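Local coordinates for glutaredoxin-2 (Vaccinia virus, PDB 2G2Q), which passes disulfide bonds along the poxviral cytoplasmic oxidation pathway to virion membrane proteins, a step needed for virion assembly and replication, at residues L5-K10 against D21-L26. Residues are numbered along the deposited sequence; the frame is centred on the assembly and turned at random.
Sequences LIIFGK and DAVEEL
In the beta-alpha-beta unit of this thioredoxin fold, strand 3-9 meets the last part of helix 14-24 through three buried aliphatic side chains: Leu5 and Ile7 on the strand and Val23 on the helix. CG1 of Val23 makes van der Waals contact with the delta methyls of both strand residues, lying 3.6 Å from CD1 of Leu5 and 3.8 Å from CD1 of Ile7. Ile7 and Val23 approach end-on: the delta methyl of Ile7 also comes within 3.9 Å of CB of Val23 and 4.1 Å of its CG2, and so sits against the branch point of the valine. Leu5 instead passes Val23 at a slant, touching it through one branch. The helical valine places CG1 anti to its own backbone N (chi1 -179°), turning that methyl toward the strand. The closest CA atoms of the two segments, those of Leu5 and Val23, are 8.6 Å apart, a gap bridged by the longer chains of Leu5 and Ile7 meeting a short valine; beta-branched Ile7 also suits a strand. Alternation along the strand gives both of them the helix-facing side; Ile6 and Phe8 point to the other side, where they touch Val35. Beyond the helix the chain continues into strand 30-36, completing the crossover; this strand runs parallel to strand 3-9 and is hydrogen-bonded to the backbones of Leu5 and Ile7. Helix 104-113 adds side chains to the same packing, Ile111 touching Leu5 and Leu26, and Leu107 touching Val23.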
ATOM      1  N   LEU A   5       9.908   2.711   5.562  1.00 28.99           N
ATOM      2  CA  LEU A   5       8.727   2.503   4.733  1.00 28.85           C
ATOM      3  C   LEU A   5       7.566   2.054   5.621  1.00 29.09           C
ATOM      4  O   LEU A   5       7.727   1.150   6.445  1.00 28.85           O
ATOM      5  CB  LEU A   5       8.983   1.475   3.623  1.00 28.45           C
ATOM      6  CG  LEU A   5      10.132   1.832   2.656  1.00 28.90           C
ATOM      7  CD1 LEU A   5      10.475   0.700   1.639  1.00 26.82           C
ATOM      8  CD2 LEU A   5       9.891   3.176   1.958  1.00 25.61           C
ATOM      9  N   ILE A   6       6.417   2.712   5.460  1.00 28.79           N
ATOM     10  CA  ILE A   6       5.206   2.364   6.186  1.00 28.59           C
ATOM     11  C   ILE A   6       4.193   1.859   5.187  1.00 28.62           C
ATOM     12  O   ILE A   6       3.747   2.596   4.297  1.00 29.02           O
ATOM     13  CB  ILE A   6       4.615   3.562   6.989  1.00 28.78           C
ATOM     14  CG1 ILE A   6       5.607   4.060   8.045  1.00 28.62           C
ATOM     15  CG2 ILE A   6       3.353   3.173   7.702  1.00 28.11           C
ATOM     16  CD1 ILE A   6       6.279   5.312   7.643  1.00 28.43           C
ATOM     17  N   ILE A   7       3.853   0.585   5.332  1.00 28.13           N
ATOM     18  CA  ILE A   7       2.904  -0.085   4.459  1.00 27.39           C
ATOM     19  C   ILE A   7       1.529  -0.294   5.125  1.00 27.39           C
ATOM     20  O   ILE A   7       1.427  -0.947   6.154  1.00 26.81           O
ATOM     21  CB  ILE A   7       3.473  -1.436   4.018  1.00 27.32           C
ATOM     22  CG1 ILE A   7       4.820  -1.208   3.307  1.00 26.85           C
ATOM     23  CG2 ILE A   7       2.469  -2.184   3.114  1.00 26.94           C
ATOM     24  CD1 ILE A   7       5.695  -2.449   3.202  1.00 26.49           C
ATOM     25  N   PHE A   8       0.496   0.282   4.513  1.00 27.59           N
ATOM     26  CA  PHE A   8      -0.889   0.098   4.915  1.00 28.03           C
ATOM     27  C   PHE A   8      -1.567  -0.906   4.010  1.00 28.31           C
ATOM     28  O   PHE A   8      -1.418  -0.851   2.796  1.00 28.38           O
ATOM     29  CB  PHE A   8      -1.660   1.421   4.776  1.00 28.42           C
ATOM     30  CG  PHE A   8      -1.348   2.442   5.850  1.00 29.10           C
ATOM     31  CD1 PHE A   8      -2.253   2.681   6.883  1.00 28.79           C
ATOM     32  CD2 PHE A   8      -0.159   3.175   5.818  1.00 27.65           C
ATOM     33  CE1 PHE A   8      -1.964   3.633   7.875  1.00 28.70           C
ATOM     34  CE2 PHE A   8       0.127   4.106   6.799  1.00 27.34           C
ATOM     35  CZ  PHE A   8      -0.764   4.339   7.829  1.00 27.51           C
ATOM     36  N   GLY A   9      -2.342  -1.807   4.608  1.00 28.86           N
ATOM     37  CA  GLY A   9      -3.220  -2.722   3.873  1.00 28.50           C
ATOM     38  C   GLY A   9      -3.976  -3.617   4.846  1.00 28.60           C
ATOM     39  O   GLY A   9      -3.714  -3.581   6.034  1.00 27.91           O
ATOM     40  N   LYS A  10      -4.926  -4.406   4.346  1.00 29.53           N
ATOM     41  CA  LYS A  10      -5.551  -5.456   5.158  1.00 30.70           C
ATOM     42  C   LYS A  10      -4.555  -6.550   5.499  1.00 31.26           C
ATOM     43  O   LYS A  10      -3.761  -6.962   4.642  1.00 31.56           O
ATOM     44  CB  LYS A  10      -6.726  -6.088   4.436  1.00 30.84           C
ATOM     45  CG  LYS A  10      -8.059  -5.473   4.798  1.00 32.21           C
ATOM     46  CD  LYS A  10      -9.161  -5.947   3.866  1.00 32.83           C
ATOM     47  CE  LYS A  10      -9.477  -7.392   4.081  1.00 33.74           C
ATOM     48  NZ  LYS A  10     -10.670  -7.743   3.291  1.00 34.09           N
ATOM     49  N   ASP A  21       6.241  -8.627   0.843  1.00 32.61           N
ATOM     50  CA  ASP A  21       7.292  -9.554   0.445  1.00 32.94           C
ATOM     51  C   ASP A  21       8.336  -8.899  -0.436  1.00 32.94           C
ATOM     52  O   ASP A  21       9.531  -9.021  -0.172  1.00 32.79           O
ATOM     53  CB  ASP A  21       6.709 -10.769  -0.253  1.00 32.90           C
ATOM     54  CG  ASP A  21       6.296 -11.839   0.717  1.00 34.96           C
ATOM     55  OD1 ASP A  21       5.883 -11.494   1.850  1.00 37.11           O
ATOM     56  OD2 ASP A  21       6.401 -13.033   0.358  1.00 37.38           O
ATOM     57  N   ALA A  22       7.869  -8.199  -1.470  1.00 33.05           N
ATOM     58  CA  ALA A  22       8.731  -7.479  -2.394  1.00 33.00           C
ATOM     59  C   ALA A  22       9.507  -6.410  -1.640  1.00 33.24           C
ATOM     60  O   ALA A  22      10.714  -6.244  -1.836  1.00 33.22           O
ATOM     61  CB  ALA A  22       7.904  -6.843  -3.495  1.00 32.88           C
ATOM     62  N   VAL A  23       8.808  -5.699  -0.764  1.00 33.42           N
ATOM     63  CA  VAL A  23       9.426  -4.621  -0.003  1.00 34.10           C
ATOM     64  C   VAL A  23      10.481  -5.144   0.992  1.00 34.37           C
ATOM     65  O   VAL A  23      11.425  -4.426   1.335  1.00 34.38           O
ATOM     66  CB  VAL A  23       8.367  -3.728   0.666  1.00 34.14           C
ATOM     67  CG1 VAL A  23       9.019  -2.612   1.438  1.00 34.84           C
ATOM     68  CG2 VAL A  23       7.440  -3.134  -0.397  1.00 33.77           C
ATOM     69  N   GLU A  24      10.349  -6.407   1.402  1.00 34.74           N
ATOM     70  CA  GLU A  24      11.332  -7.041   2.290  1.00 35.21           C
ATOM     71  C   GLU A  24      12.713  -7.177   1.657  1.00 34.99           C
ATOM     72  O   GLU A  24      13.728  -7.190   2.359  1.00 34.97           O
ATOM     73  CB  GLU A  24      10.854  -8.414   2.769  1.00 35.61           C
ATOM     74  CG  GLU A  24       9.846  -8.368   3.915  1.00 38.20           C
ATOM     75  CD  GLU A  24      10.456  -7.908   5.235  1.00 40.83           C
ATOM     76  OE1 GLU A  24      11.464  -8.514   5.670  1.00 42.66           O
ATOM     77  OE2 GLU A  24       9.916  -6.947   5.842  1.00 41.74           O
ATOM     78  N   GLU A  25      12.755  -7.277   0.332  1.00 34.79           N
ATOM     79  CA  GLU A  25      14.028  -7.394  -0.373  1.00 34.54           C
ATOM     80  C   GLU A  25      14.840  -6.096  -0.293  1.00 33.99           C
ATOM     81  O   GLU A  25      16.010  -6.061  -0.647  1.00 34.03           O
ATOM     82  CB  GLU A  25      13.785  -7.851  -1.808  1.00 34.73           C
ATOM     83  CG  GLU A  25      13.336  -9.311  -1.862  1.00 36.96           C
ATOM     84  CD  GLU A  25      12.695  -9.715  -3.182  1.00 38.85           C
ATOM     85  OE1 GLU A  25      12.980 -10.836  -3.668  1.00 39.99           O
ATOM     86  OE2 GLU A  25      11.905  -8.919  -3.728  1.00 39.16           O
ATOM     87  N   LEU A  26      14.211  -5.043   0.215  1.00 33.83           N
ATOM     88  CA  LEU A  26      14.869  -3.748   0.399  1.00 33.22           C
ATOM     89  C   LEU A  26      15.196  -3.462   1.874  1.00 32.93           C
ATOM     90  O   LEU A  26      15.453  -2.311   2.232  1.00 33.05           O
ATOM     91  CB  LEU A  26      13.995  -2.619  -0.182  1.00 33.12           C
ATOM     92  CG  LEU A  26      13.491  -2.710  -1.635  1.00 32.68           C
ATOM     93  CD1 LEU A  26      12.560  -1.535  -1.954  1.00 31.08           C
ATOM     94  CD2 LEU A  26      14.639  -2.774  -2.647  1.00 30.87           C
TER